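Local coordinates for polysaccharide deacetylase-like protein (PDB 4V33) that probably acts as a zinc-binding polysaccharide deacetylase that helps Bacillus anthracis keep its cell shape and osmotic stability, at residues F204-K209 with Y233-N238; D249-V254 with E289-K294; S263-H268 with E278-E283; P295-A300 with Y317-T322. All coordinates share one frame; numbering follows the deposited sequence.

Interaction 1 (F204-K209 with Y233-N238). With ZN (zinc ion), chain D.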
loop_
_atom_site.group_PDB
_atom_site.type_symbol
_atom_site.label_atom_id
_atom_site.label_comp_id
_atom_site.label_asym_id
_atom_site.label_seq_id
_atom_site.Cartn_x
_atom_site.Cartn_y
_atom_site.Cartn_z
ATOM N N PHE A 204 11.437 -3.576 -5.994
ATOM C CA PHE A 204 12.758 -4.017 -6.433
ATOM C C PHE A 204 13.675 -2.820 -6.478
ATOM O O PHE A 204 13.284 -1.752 -6.972
ATOM C CB PHE A 204 12.679 -4.596 -7.845
ATOM C CG PHE A 204 11.789 -5.787 -7.959
ATOM C CD1 PHE A 204 10.441 -5.626 -8.228
ATOM C CD2 PHE A 204 12.296 -7.070 -7.800
ATOM C CE1 PHE A 204 9.591 -6.721 -8.333
ATOM C CE2 PHE A 204 11.450 -8.177 -7.903
ATOM C CZ PHE A 204 10.095 -8.000 -8.170
ATOM N N ASP A 205 14.897 -3.003 -5.993
ATOM C CA ASP A 205 15.883 -1.929 -6.015
ATOM C C ASP A 205 16.948 -2.152 -7.069
ATOM O O ASP A 205 17.566 -3.225 -7.113
ATOM C CB ASP A 205 16.577 -1.793 -4.654
ATOM C CG ASP A 205 15.697 -1.128 -3.608
ATOM O OD1 ASP A 205 14.493 -0.947 -3.851
ATOM O OD2 ASP A 205 16.225 -0.779 -2.533
ATOM N N ASP A 206 17.129 -1.114 -7.891
ATOM C CA ASP A 206 18.301 -0.821 -8.742
ATOM C C ASP A 206 18.042 -0.842 -10.245
ATOM O O ASP A 206 18.681 -0.092 -10.990
ATOM C CB ASP A 206 19.555 -1.664 -8.441
ATOM C CG ASP A 206 20.095 -1.466 -7.031
ATOM O OD1 ASP A 206 19.583 -0.624 -6.240
ATOM O OD2 ASP A 206 21.068 -2.188 -6.721
ATOM N N GLY A 207 17.122 -1.684 -10.698
ATOM C CA GLY A 207 16.878 -1.818 -12.122
ATOM C C GLY A 207 17.846 -2.767 -12.805
ATOM O O GLY A 207 18.266 -2.530 -13.935
ATOM N N MET A 208 18.212 -3.845 -12.114
ATOM C CA MET A 208 19.020 -4.884 -12.734
ATOM C C MET A 208 18.262 -5.556 -13.876
ATOM O O MET A 208 17.043 -5.751 -13.802
ATOM C CB MET A 208 19.419 -5.934 -11.699
ATOM C CG MET A 208 20.416 -5.415 -10.690
ATOM S SD MET A 208 20.810 -6.679 -9.461
ATOM C CE MET A 208 19.960 -6.004 -8.045
ATOM N N LYS A 209 19.002 -5.930 -14.914
ATOM C CA LYS A 209 18.443 -6.629 -16.062
ATOM C C LYS A 209 17.700 -7.889 -15.628
ATOM O O LYS A 209 16.650 -8.236 -16.191
ATOM C CB LYS A 209 19.568 -7.004 -17.030
ATOM C CG LYS A 209 19.122 -7.740 -18.282
ATOM C CD LYS A 209 18.463 -6.788 -19.247
ATOM C CE LYS A 209 18.454 -7.342 -20.666
ATOM N NZ LYS A 209 17.977 -6.302 -21.614
ATOM N N TYR A 233 12.556 0.464 -8.530
ATOM C CA TYR A 233 13.273 1.703 -8.269
ATOM C C TYR A 233 14.553 1.698 -9.099
ATOM O O TYR A 233 15.515 1.013 -8.772
ATOM C CB TYR A 233 13.619 1.813 -6.794
ATOM C CG TYR A 233 12.466 1.962 -5.814
ATOM C CD1 TYR A 233 11.746 3.150 -5.724
ATOM C CD2 TYR A 233 12.149 0.931 -4.930
ATOM C CE1 TYR A 233 10.721 3.304 -4.789
ATOM C CE2 TYR A 233 11.136 1.072 -3.993
ATOM C CZ TYR A 233 10.442 2.263 -3.920
ATOM O OH TYR A 233 9.453 2.410 -2.982
ATOM N N MET A 234 14.552 2.474 -10.177
ATOM C CA MET A 234 15.606 2.438 -11.183
ATOM C C MET A 234 16.729 3.420 -10.874
ATOM O O MET A 234 16.468 4.599 -10.605
ATOM C CB MET A 234 14.989 2.808 -12.540
ATOM C CG MET A 234 15.957 2.785 -13.713
ATOM S SD MET A 234 16.195 1.087 -14.275
ATOM C CE MET A 234 17.973 1.068 -14.545
ATOM N N ILE A 235 17.976 2.947 -10.901
ATOM C CA ILE A 235 19.117 3.862 -10.902
ATOM C C ILE A 235 19.108 4.501 -12.283
ATOM O O ILE A 235 19.413 3.844 -13.273
ATOM C CB ILE A 235 20.446 3.130 -10.634
ATOM C CG1 ILE A 235 20.436 2.551 -9.215
ATOM C CG2 ILE A 235 21.632 4.104 -10.791
ATOM C CD1 ILE A 235 21.543 1.517 -8.977
ATOM N N VAL A 236 18.710 5.772 -12.367
ATOM C CA VAL A 236 18.274 6.307 -13.649
ATOM C C VAL A 236 19.407 6.387 -14.682
ATOM O O VAL A 236 19.203 6.128 -15.869
ATOM C CB VAL A 236 17.530 7.649 -13.474
ATOM C CG1 VAL A 236 17.082 8.203 -14.819
ATOM C CG2 VAL A 236 16.315 7.454 -12.552
ATOM N N ASN A 237 20.620 6.690 -14.234
ATOM C CA ASN A 237 21.734 6.755 -15.177
ATOM C C ASN A 237 22.124 5.406 -15.768
ATOM O O ASN A 237 22.887 5.348 -16.730
ATOM C CB ASN A 237 22.957 7.425 -14.543
ATOM C CG ASN A 237 22.774 8.912 -14.383
ATOM O OD1 ASN A 237 21.684 9.446 -14.614
ATOM N ND2 ASN A 237 23.843 9.603 -13.995
ATOM N N ASN A 238 21.592 4.329 -15.192
ATOM C CA ASN A 238 21.896 2.983 -15.664
ATOM C C ASN A 238 20.945 2.443 -16.720
ATOM O O ASN A 238 21.129 1.328 -17.183
ATOM C CB ASN A 238 21.939 1.992 -14.502
ATOM C CG ASN A 238 23.215 2.109 -13.682
ATOM O OD1 ASN A 238 24.198 2.695 -14.129
ATOM N ND2 ASN A 238 23.205 1.525 -12.490
HETATM ZN ZN ZN D . 20.026 0.171 -4.302
HETATM O O HOH W 1 21.008 -0.504 -12.348
HETATM O O HOH W 2 21.168 -1.470 -3.914
#

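Interaction 2 (D249-V254 with E289-K294)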
loop_
_atom_site.group_PDB
_atom_site.type_symbol
_atom_site.label_atom_id
_atom_site.label_comp_id
_atom_site.label_asym_id
_atom_site.label_seq_id
_atom_site.Cartn_x
_atom_site.Cartn_y
_atom_site.Cartn_z
ATOM N N ASP A 249 13.088 -2.812 -22.242
ATOM C CA ASP A 249 12.649 -3.596 -21.081
ATOM C C ASP A 249 11.662 -2.794 -20.249
ATOM O O ASP A 249 10.604 -3.286 -19.860
ATOM C CB ASP A 249 13.824 -3.959 -20.163
ATOM C CG ASP A 249 14.759 -4.981 -20.767
ATOM O OD1 ASP A 249 14.341 -5.738 -21.662
ATOM O OD2 ASP A 249 15.925 -5.027 -20.328
ATOM N N ILE A 250 12.031 -1.554 -19.950
ATOM C CA ILE A 250 11.186 -0.690 -19.141
ATOM C C ILE A 250 9.833 -0.462 -19.811
ATOM O O ILE A 250 8.793 -0.500 -19.156
ATOM C CB ILE A 250 11.889 0.651 -18.863
ATOM C CG1 ILE A 250 13.034 0.423 -17.876
ATOM C CG2 ILE A 250 10.901 1.675 -18.317
ATOM C CD1 ILE A 250 13.962 1.614 -17.730
ATOM N N LYS A 251 9.845 -0.234 -21.119
ATOM C CA LYS A 251 8.595 -0.004 -21.830
ATOM C C LYS A 251 7.699 -1.243 -21.784
ATOM O O LYS A 251 6.492 -1.132 -21.600
ATOM C CB LYS A 251 8.859 0.470 -23.263
ATOM C CG LYS A 251 9.262 1.945 -23.339
ATOM C CD LYS A 251 9.671 2.352 -24.749
ATOM C CE LYS A 251 9.673 3.868 -24.922
ATOM N NZ LYS A 251 10.564 4.558 -23.946
ATOM N N GLU A 252 8.294 -2.423 -21.908
ATOM C CA GLU A 252 7.532 -3.664 -21.808
ATOM C C GLU A 252 6.925 -3.814 -20.407
ATOM O O GLU A 252 5.753 -4.174 -20.254
ATOM C CB GLU A 252 8.428 -4.858 -22.139
ATOM C CG GLU A 252 7.709 -6.179 -22.296
ATOM C CD GLU A 252 8.636 -7.288 -22.773
ATOM O OE1 GLU A 252 9.744 -6.976 -23.258
ATOM O OE2 GLU A 252 8.254 -8.471 -22.664
ATOM N N MET A 253 7.723 -3.524 -19.387
ATOM C CA MET A 253 7.276 -3.657 -18.003
ATOM C C MET A 253 6.146 -2.688 -17.690
ATOM O O MET A 253 5.157 -3.055 -17.056
ATOM C CB MET A 253 8.448 -3.424 -17.049
ATOM C CG MET A 253 9.478 -4.535 -17.092
ATOM S SD MET A 253 11.059 -4.066 -16.366
ATOM C CE MET A 253 10.666 -4.212 -14.631
ATOM N N VAL A 254 6.292 -1.449 -18.140
ATOM C CA VAL A 254 5.269 -0.441 -17.908
ATOM C C VAL A 254 4.017 -0.688 -18.756
ATOM O O VAL A 254 2.896 -0.630 -18.248
ATOM C CB VAL A 254 5.827 0.975 -18.150
ATOM C CG1 VAL A 254 4.710 2.002 -18.136
ATOM C CG2 VAL A 254 6.877 1.303 -17.101
ATOM N N GLU A 289 10.693 9.964 -16.114
ATOM C CA GLU A 289 9.362 10.276 -16.635
ATOM C C GLU A 289 9.349 10.351 -18.158
ATOM O O GLU A 289 8.383 9.932 -18.795
ATOM C CB GLU A 289 8.836 11.589 -16.040
ATOM C CG GLU A 289 8.351 11.438 -14.609
ATOM C CD GLU A 289 7.806 12.719 -14.015
ATOM O OE1 GLU A 289 8.124 13.812 -14.535
ATOM O OE2 GLU A 289 7.055 12.634 -13.020
ATOM N N LYS A 290 10.417 10.885 -18.744
ATOM C CA LYS A 290 10.499 10.963 -20.198
ATOM C C LYS A 290 10.602 9.570 -20.812
ATOM O O LYS A 290 10.089 9.324 -21.905
ATOM C CB LYS A 290 11.681 11.825 -20.642
ATOM C CG LYS A 290 11.546 13.297 -20.298
ATOM C CD LYS A 290 12.614 14.118 -21.011
ATOM C CE LYS A 290 12.568 15.581 -20.596
ATOM N NZ LYS A 290 12.886 15.758 -19.151
ATOM N N ILE A 291 11.258 8.659 -20.101
ATOM C CA ILE A 291 11.409 7.292 -20.578
ATOM C C ILE A 291 10.101 6.504 -20.476
ATOM O O ILE A 291 9.712 5.807 -21.412
ATOM C CB ILE A 291 12.492 6.544 -19.782
ATOM C CG1 ILE A 291 13.854 7.213 -19.980
ATOM C CG2 ILE A 291 12.551 5.083 -20.205
ATOM C CD1 ILE A 291 14.948 6.648 -19.095
ATOM N N THR A 292 9.425 6.616 -19.338
ATOM C CA THR A 292 8.244 5.789 -19.078
ATOM C C THR A 292 6.948 6.393 -19.592
ATOM O O THR A 292 5.983 5.672 -19.856
ATOM C CB THR A 292 8.050 5.535 -17.576
ATOM O OG1 THR A 292 7.690 6.766 -16.936
ATOM C CG2 THR A 292 9.323 4.961 -16.943
ATOM N N GLY A 293 6.910 7.719 -19.705
ATOM C CA GLY A 293 5.681 8.407 -20.062
ATOM C C GLY A 293 4.653 8.406 -18.942
ATOM O O GLY A 293 3.489 8.758 -19.156
ATOM N N LYS A 294 5.083 8.008 -17.748
ATOM C CA LYS A 294 4.217 7.951 -16.574
ATOM C C LYS A 294 4.860 8.744 -15.444
ATOM O O LYS A 294 6.088 8.848 -15.381
ATOM C CB LYS A 294 4.033 6.499 -16.117
ATOM C CG LYS A 294 3.467 5.570 -17.168
ATOM C CD LYS A 294 2.009 5.865 -17.439
ATOM C CE LYS A 294 1.373 4.740 -18.242
ATOM N NZ LYS A 294 -0.043 5.029 -18.594
#

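Interaction 3 (S263-H268 with E278-E283). With ZN (zinc ion), chain D.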
loop_
_atom_site.group_PDB
_atom_site.type_symbol
_atom_site.label_atom_id
_atom_site.label_comp_id
_atom_site.label_asym_id
_atom_site.label_seq_id
_atom_site.Cartn_x
_atom_site.Cartn_y
_atom_site.Cartn_z
ATOM N N SER A 263 12.003 5.962 -8.860
ATOM C CA SER A 263 13.394 6.424 -8.822
ATOM C C SER A 263 14.272 5.768 -7.754
ATOM O O SER A 263 13.830 5.555 -6.633
ATOM C CB SER A 263 13.405 7.936 -8.599
ATOM O OG SER A 263 14.731 8.446 -8.541
ATOM N N HIS A 264 15.531 5.497 -8.096
ATOM C CA HIS A 264 16.533 5.101 -7.095
ATOM C C HIS A 264 17.690 6.096 -7.151
ATOM O O HIS A 264 18.831 5.734 -6.878
ATOM C CB HIS A 264 17.041 3.669 -7.355
ATOM C CG HIS A 264 17.529 2.940 -6.133
ATOM N ND1 HIS A 264 17.338 3.397 -4.847
ATOM C CD2 HIS A 264 18.180 1.755 -6.012
ATOM C CE1 HIS A 264 17.865 2.535 -3.989
ATOM N NE2 HIS A 264 18.389 1.533 -4.671
ATOM N N THR A 265 17.363 7.353 -7.471
ATOM C CA THR A 265 18.318 8.446 -7.740
ATOM C C THR A 265 19.040 8.281 -9.078
ATOM O O THR A 265 18.839 7.299 -9.791
ATOM C CB THR A 265 19.354 8.712 -6.595
ATOM O OG1 THR A 265 20.396 7.729 -6.635
ATOM C CG2 THR A 265 18.678 8.724 -5.222
ATOM N N ALA A 266 19.878 9.256 -9.419
ATOM C CA ALA A 266 20.580 9.221 -10.693
ATOM C C ALA A 266 21.712 8.209 -10.685
ATOM O O ALA A 266 21.870 7.438 -11.631
ATOM C CB ALA A 266 21.122 10.594 -11.041
ATOM N N THR A 267 22.522 8.234 -9.630
ATOM C CA THR A 267 23.714 7.390 -9.583
ATOM C C THR A 267 23.777 6.438 -8.389
ATOM O O THR A 267 24.828 5.848 -8.147
ATOM C CB THR A 267 25.026 8.220 -9.609
ATOM O OG1 THR A 267 25.167 8.971 -8.390
ATOM C CG2 THR A 267 25.054 9.165 -10.807
ATOM N N HIS A 268 22.671 6.288 -7.663
ATOM C CA HIS A 268 22.631 5.480 -6.431
ATOM C C HIS A 268 23.481 6.193 -5.376
ATOM O O HIS A 268 24.372 5.613 -4.752
ATOM C CB HIS A 268 23.109 4.039 -6.681
ATOM C CG HIS A 268 22.660 3.050 -5.651
ATOM N ND1 HIS A 268 23.507 2.548 -4.685
ATOM C CD2 HIS A 268 21.468 2.439 -5.460
ATOM C CE1 HIS A 268 22.849 1.682 -3.933
ATOM N NE2 HIS A 268 21.614 1.584 -4.394
ATOM N N GLU A 278 19.571 18.442 -6.731
ATOM C CA GLU A 278 18.760 18.604 -7.934
ATOM C C GLU A 278 19.102 17.517 -8.952
ATOM O O GLU A 278 18.216 16.881 -9.522
ATOM C CB GLU A 278 18.908 19.996 -8.544
ATOM C CG GLU A 278 18.255 21.081 -7.710
ATOM C CD GLU A 278 18.051 22.372 -8.472
ATOM O OE1 GLU A 278 18.072 22.352 -9.723
ATOM O OE2 GLU A 278 17.871 23.412 -7.810
ATOM N N GLU A 279 20.390 17.282 -9.163
ATOM C CA GLU A 279 20.795 16.256 -10.114
ATOM C C GLU A 279 20.352 14.855 -9.679
ATOM O O GLU A 279 19.832 14.084 -10.482
ATOM C CB GLU A 279 22.312 16.281 -10.341
ATOM C CG GLU A 279 22.762 15.265 -11.370
ATOM C CD GLU A 279 24.215 15.410 -11.759
ATOM O OE1 GLU A 279 24.914 16.278 -11.184
ATOM O OE2 GLU A 279 24.652 14.639 -12.644
ATOM N N GLU A 280 20.547 14.525 -8.408
ATOM C CA GLU A 280 20.286 13.158 -7.941
ATOM C C GLU A 280 18.813 12.843 -7.722
ATOM O O GLU A 280 18.391 11.694 -7.885
ATOM C CB GLU A 280 21.062 12.877 -6.658
ATOM C CG GLU A 280 22.556 12.689 -6.880
ATOM C CD GLU A 280 22.902 11.390 -7.629
ATOM O OE1 GLU A 280 22.052 10.479 -7.767
ATOM O OE2 GLU A 280 24.061 11.290 -8.081
ATOM N N LEU A 281 18.037 13.854 -7.328
ATOM C CA LEU A 281 16.642 13.633 -6.936
ATOM C C LEU A 281 15.641 14.199 -7.941
ATOM O O LEU A 281 14.675 13.538 -8.318
ATOM C CB LEU A 281 16.378 14.244 -5.553
ATOM C CG LEU A 281 17.095 13.591 -4.367
ATOM C CD1 LEU A 281 16.935 14.424 -3.110
ATOM C CD2 LEU A 281 16.586 12.164 -4.137
ATOM N N LYS A 282 15.869 15.433 -8.370
ATOM C CA LYS A 282 14.953 16.103 -9.274
ATOM C C LYS A 282 15.136 15.654 -10.729
ATOM O O LYS A 282 14.175 15.283 -11.399
ATOM C CB LYS A 282 15.135 17.618 -9.142
ATOM C CG LYS A 282 14.252 18.452 -10.025
ATOM C CD LYS A 282 14.610 19.913 -9.809
ATOM C CE LYS A 282 14.098 20.776 -10.922
ATOM N NZ LYS A 282 14.806 20.556 -12.221
ATOM N N GLU A 283 16.372 15.692 -11.216
ATOM C CA GLU A 283 16.620 15.403 -12.626
ATOM C C GLU A 283 16.498 13.914 -12.958
ATOM O O GLU A 283 16.188 13.542 -14.092
ATOM C CB GLU A 283 17.974 15.994 -13.060
ATOM C CG GLU A 283 17.995 17.519 -12.884
ATOM C CD GLU A 283 19.334 18.175 -13.171
ATOM O OE1 GLU A 283 20.295 17.481 -13.571
ATOM O OE2 GLU A 283 19.413 19.409 -12.997
HETATM ZN ZN ZN D . 20.026 0.171 -4.302
HETATM O O HOH W 2 21.168 -1.470 -3.914
#

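Interaction 4 (P295-A300 with Y317-T322)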
loop_
_atom_site.group_PDB
_atom_site.type_symbol
_atom_site.label_atom_id
_atom_site.label_comp_id
_atom_site.label_asym_id
_atom_site.label_seq_id
_atom_site.Cartn_x
_atom_site.Cartn_y
_atom_site.Cartn_z
ATOM N N PRO A 295 4.040 9.286 -14.529
ATOM C CA PRO A 295 4.594 10.081 -13.427
ATOM C C PRO A 295 5.511 9.277 -12.514
ATOM O O PRO A 295 5.276 8.087 -12.258
ATOM C CB PRO A 295 3.349 10.517 -12.648
ATOM C CG PRO A 295 2.251 10.492 -13.661
ATOM C CD PRO A 295 2.567 9.321 -14.547
ATOM N N VAL A 296 6.559 9.937 -12.040
ATOM C CA VAL A 296 7.443 9.384 -11.029
ATOM C C VAL A 296 7.171 10.118 -9.722
ATOM O O VAL A 296 7.336 11.343 -9.635
ATOM C CB VAL A 296 8.916 9.513 -11.461
ATOM C CG1 VAL A 296 9.863 9.192 -10.302
ATOM C CG2 VAL A 296 9.175 8.594 -12.647
ATOM N N ILE A 297 6.704 9.365 -8.728
ATOM C CA ILE A 297 6.224 9.920 -7.468
ATOM C C ILE A 297 6.925 9.328 -6.247
ATOM O O ILE A 297 6.683 9.760 -5.118
ATOM C CB ILE A 297 4.706 9.686 -7.307
ATOM C CG1 ILE A 297 4.387 8.188 -7.326
ATOM C CG2 ILE A 297 3.943 10.391 -8.418
ATOM C CD1 ILE A 297 2.897 7.871 -7.158
ATOM N N ALA A 298 7.772 8.327 -6.468
ATOM C CA ALA A 298 8.383 7.591 -5.367
ATOM C C ALA A 298 9.874 7.372 -5.570
ATOM O O ALA A 298 10.349 7.232 -6.703
ATOM C CB ALA A 298 7.681 6.246 -5.180
ATOM N N VAL A 299 10.607 7.312 -4.460
ATOM C CA VAL A 299 12.040 7.052 -4.494
ATOM C C VAL A 299 12.394 6.060 -3.389
ATOM O O VAL A 299 11.641 5.895 -2.422
ATOM C CB VAL A 299 12.833 8.380 -4.311
ATOM C CG1 VAL A 299 12.651 8.932 -2.894
ATOM C CG2 VAL A 299 14.328 8.207 -4.663
ATOM N N ALA A 300 13.518 5.374 -3.549
ATOM C CA ALA A 300 14.085 4.579 -2.466
ATOM C C ALA A 300 15.445 5.157 -2.137
ATOM O O ALA A 300 16.214 5.461 -3.042
ATOM C CB ALA A 300 14.219 3.110 -2.896
ATOM N N TYR A 317 10.450 16.786 -4.221
ATOM C CA TYR A 317 10.333 16.117 -5.516
ATOM C C TYR A 317 9.501 14.840 -5.524
ATOM O O TYR A 317 8.980 14.460 -6.566
ATOM C CB TYR A 317 11.730 15.801 -6.064
ATOM C CG TYR A 317 12.662 16.988 -5.989
ATOM C CD1 TYR A 317 12.362 18.166 -6.665
ATOM C CD2 TYR A 317 13.821 16.947 -5.227
ATOM C CE1 TYR A 317 13.195 19.263 -6.595
ATOM C CE2 TYR A 317 14.668 18.042 -5.156
ATOM C CZ TYR A 317 14.342 19.200 -5.840
ATOM O OH TYR A 317 15.165 20.307 -5.789
ATOM N N TYR A 318 9.389 14.187 -4.372
ATOM C CA TYR A 318 8.718 12.889 -4.286
ATOM C C TYR A 318 7.638 12.896 -3.216
ATOM O O TYR A 318 7.781 13.561 -2.194
ATOM C CB TYR A 318 9.729 11.783 -3.965
ATOM C CG TYR A 318 10.789 11.598 -5.024
ATOM C CD1 TYR A 318 10.537 10.821 -6.151
ATOM C CD2 TYR A 318 12.033 12.211 -4.907
ATOM C CE1 TYR A 318 11.489 10.647 -7.127
ATOM C CE2 TYR A 318 13.000 12.045 -5.878
ATOM C CZ TYR A 318 12.722 11.260 -6.986
ATOM O OH TYR A 318 13.667 11.081 -7.971
ATOM N N GLN A 319 6.560 12.148 -3.451
ATOM C CA GLN A 319 5.515 11.976 -2.451
ATOM C C GLN A 319 5.833 10.828 -1.492
ATOM O O GLN A 319 5.367 10.826 -0.349
ATOM C CB GLN A 319 4.171 11.695 -3.121
ATOM C CG GLN A 319 3.651 12.809 -3.994
ATOM C CD GLN A 319 2.465 12.360 -4.816
ATOM O OE1 GLN A 319 2.364 12.672 -6.004
ATOM N NE2 GLN A 319 1.564 11.607 -4.189
ATOM N N PHE A 320 6.624 9.859 -1.958
ATOM C CA PHE A 320 6.888 8.633 -1.197
ATOM C C PHE A 320 8.374 8.324 -1.222
ATOM O O PHE A 320 9.027 8.473 -2.255
ATOM C CB PHE A 320 6.131 7.435 -1.796
ATOM C CG PHE A 320 4.651 7.623 -1.837
ATOM C CD1 PHE A 320 3.880 7.374 -0.718
ATOM C CD2 PHE A 320 4.032 8.081 -2.990
ATOM C CE1 PHE A 320 2.514 7.568 -0.746
ATOM C CE2 PHE A 320 2.662 8.284 -3.031
ATOM C CZ PHE A 320 1.900 8.024 -1.906
ATOM N N ALA A 321 8.906 7.876 -0.091
ATOM C CA ALA A 321 10.298 7.443 -0.033
ATOM C C ALA A 321 10.424 6.287 0.936
ATOM O O ALA A 321 9.879 6.337 2.045
ATOM C CB ALA A 321 11.203 8.596 0.378
ATOM N N THR A 322 11.106 5.230 0.502
ATOM C CA THR A 322 11.297 4.043 1.328
ATOM C C THR A 322 12.725 3.921 1.838
ATOM O O THR A 322 13.688 4.262 1.140
ATOM C CB THR A 322 10.936 2.742 0.575
ATOM O OG1 THR A 322 11.526 2.766 -0.731
ATOM C CG2 THR A 322 9.423 2.592 0.452
HETATM O O HOH W 3 6.989 13.253 -7.728
#

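Interaction 1 (F204-K209 with Y233-N238)
The zinc site of the deacetylase fold begins here, where Asp206 closes strand 199-206 and packs against Ile235 just past the parallel strand 230-234; helix 211-221 makes the beta-alpha-beta crossover between the two strands. Residues 204-207 read Phe-Asp-Asp-Gly, the signature of the first motif of NodB-type polysaccharide deacetylases. The strands are joined by Tyr233 N giving to Phe204 O and by Asp206 N giving to Tyr233 O. Beyond them Ile235 N reaches Asp206 O at 3.1 Å, but from well above the carbonyl plane, as the chains leave the sheet. Asp206 has a phi of 116°, unusual for a residue with a side chain. Its carboxylate binds zinc through one oxygen, with OD1 2.1 Å from the metal. Asp206 OD2 instead accepts from the zinc-bound water at 2.9 Å, which helps fix the turn of the carboxylate. Ile235 lies alongside, its CD1 3.8 Å from Asp206 CB, an apolar wall beside the ligand. Asp205 runs parallel to the Tyr233 side chain; Asp205 OD1 comes 3.2 Å from Tyr233 CD2, the carboxylate and ring planes 78° apart, while OD2 forms a salt bridge with Arg343. Having no beta carbon, Gly207 takes the positive-phi turn easily and lets the thioether of Met234 in, SD lying 3.7 Å from Gly207 CA. Met234 reaches this spot because its chain, with CG anti to the backbone N (chi1 -179°), folds back at chi2. Another water donates to Asp206 O at 2.7 Å and accepts from Asn238 ND2.

Interaction 2 (D249-V254 with E289-K294)
Ile250 lays its CG2 methyl against Thr292, where CG2 meets CG2 at 3.9 Å as the two side chains cross obliquely. The same Ile250 methyl also meets Ile291 CG2 at 4.2 Å, so one methyl of Ile250 touches two consecutive residues of the other helix. One turn further on, Val254 offers CG1 to the aliphatic part of Lys294: Val254 CG1 and Lys294 CG are 3.9 Å apart, and the two side chains run antiparallel to one another as they pass. Here lysine serves as a hydrocarbon chain. Lys251 does the reverse and uses its charge. Its chain runs extended and then bends at the last torsion (chi4 57°), which brings NZ to 3.0 Å from Ile291 O, in the carbonyl plane and on a lone pair. That carbonyl belongs to the final turn of helix 277-292, and the residue four positions on is Pro295, which has no N-H to give it. The ammonium group would probably also be welcome near the negative end of the helix dipole. The helix ends at Thr292, and Gly293 leaves it with a positive phi of 72°, easy for a residue without a side chain. Thr292 OG1 then accepts from Lys294 N at 3.0 Å, an ST turn just past the helix end. Met261 of strand 259-263 touches Ile250, Val254 and Thr292, tying both helices to the sheet. Neighbouring helices packed on each other and on the parallel strands form the outer layer of the (beta/alpha)-barrel-like fold of this deacetylase family.

Interaction 3 (S263-H268 with E278-E283)
Glu280 grips Thr267 with both carboxylate oxygens. Thr267 N gives a fairly straight bond to Glu280 OE1 (3.0 Å, 161°) on its syn lone pair, and Thr267 OG1 donates to Glu280 OE2 at 2.6 Å, also on the syn side but 23° out of the carboxylate plane. Threonine suits the place because its hydroxyl and its own N-H can serve the two oxygens of one acid. Glu280 gets there by bending at chi2 (-69°), which carries the carboxylate back from the helix to the loop. Ala266 N adds two weak bonds, to Glu280 OE1 and to Glu280 O, and its small CB fits 3.4 Å from Glu280 OE1. The carboxylate of buried Glu280 thus accepts from three groups, Thr267 N, Thr267 OG1 and, weakly, Ala266 N. Thr265 adds to the contact: its CA makes a C-H...O contact of 3.3 Å with Glu280 O, and its methyl lies beside Leu281 CD2. Thr265 OG1 turns back to donate to His264 O, while Thr265 N is held by Ser263 OG in an ST turn. This bracing probably helps hold the His-Thr-Ala-Thr-His segment in shape, which matches the second motif of the deacetylase family. His264 NE2 and His268 NE2 bind zinc at 2.2 Å and 2.1 Å, and His268 CD2 lies on one face of the His264 ring, toward its rim. The third protein ligand is Asp206, and Ala300 O takes a hydrogen bond from His264 ND1, which, with the zinc bond, helps fix the rotation of that ring. The loop leaves strand 259-263 and rests on the first turns of helix 277-292, whose Leu281 also touches Glu313 and Thr314 of helix 308-315.

Interaction 4 (P295-A300 with Y317-T322)
The Tyr318 ring carries Val299 on one face: Val299 CB stands 3.6 Å from the ring centroid, only 4° off the normal, a CH-pi contact over the middle of the ring. At its edge lie the backbone carbon of Ile297 and one methyl of Val296, with Val296 CG1 3.9 Å from Tyr318 CE1. The phenol oxygen is bound by Ser263 OG. Phe320 has Ile297 O at its edge, and Ile297 CD1 runs alongside to 4.2 Å from Phe320 CE2; Phe187 stacks on this ring. Val299 places CG1 between its backbone N and carbonyl carbon (chi1 68°), and from there CG1 packs on Ala321 CB at 3.6 Å. Strands 298-300 and 320-326 are parallel neighbours, joined in the chain through helix 308-315, a beta-alpha-beta unit of the barrel-like sheet. Val299 and Ala321 share one face of it, while Ala298, Ala300, Phe320 and Thr322 share the other. Small alanines leave room for the larger residue across each pair, as where Ala300 CB lies 3.5 Å from Thr322 OG1. Ile297 O starts the ladder by accepting twice, from Gln319 N at 2.9 Å and from Phe320 N at 3.2 Å. Val299 then gives its N-H to Phe320 O and receives Thr322 N on its own carbonyl. Ahead of the strands in sequence, a water donates to both Val296 O and Tyr317 O, the latter at 2.6 Å.

How the interactions relate
Interactions 1 and 4 are buried strand pairings in one curled parallel sheet, built on backbone ladders, and Tyr233 packs against Val299 and Ala300 between them. Interactions 2 and 3 are only partly buried; both use helix 277-292, the first at its end, through methyl groups and a lysine, the second near its start, through a carboxylate that holds a loop. Interactions 1 and 3 supply the three protein ligands of zinc and join where Met234 O meets His264 N. Interaction 2 lies away from the metal, linked to interaction 1 by the salt bridge of Lys209 with Asp249 and to interaction 4 by Glu289 with Val296 N. Tyr318 OH ties interaction 4 to Ser263 of interaction 3.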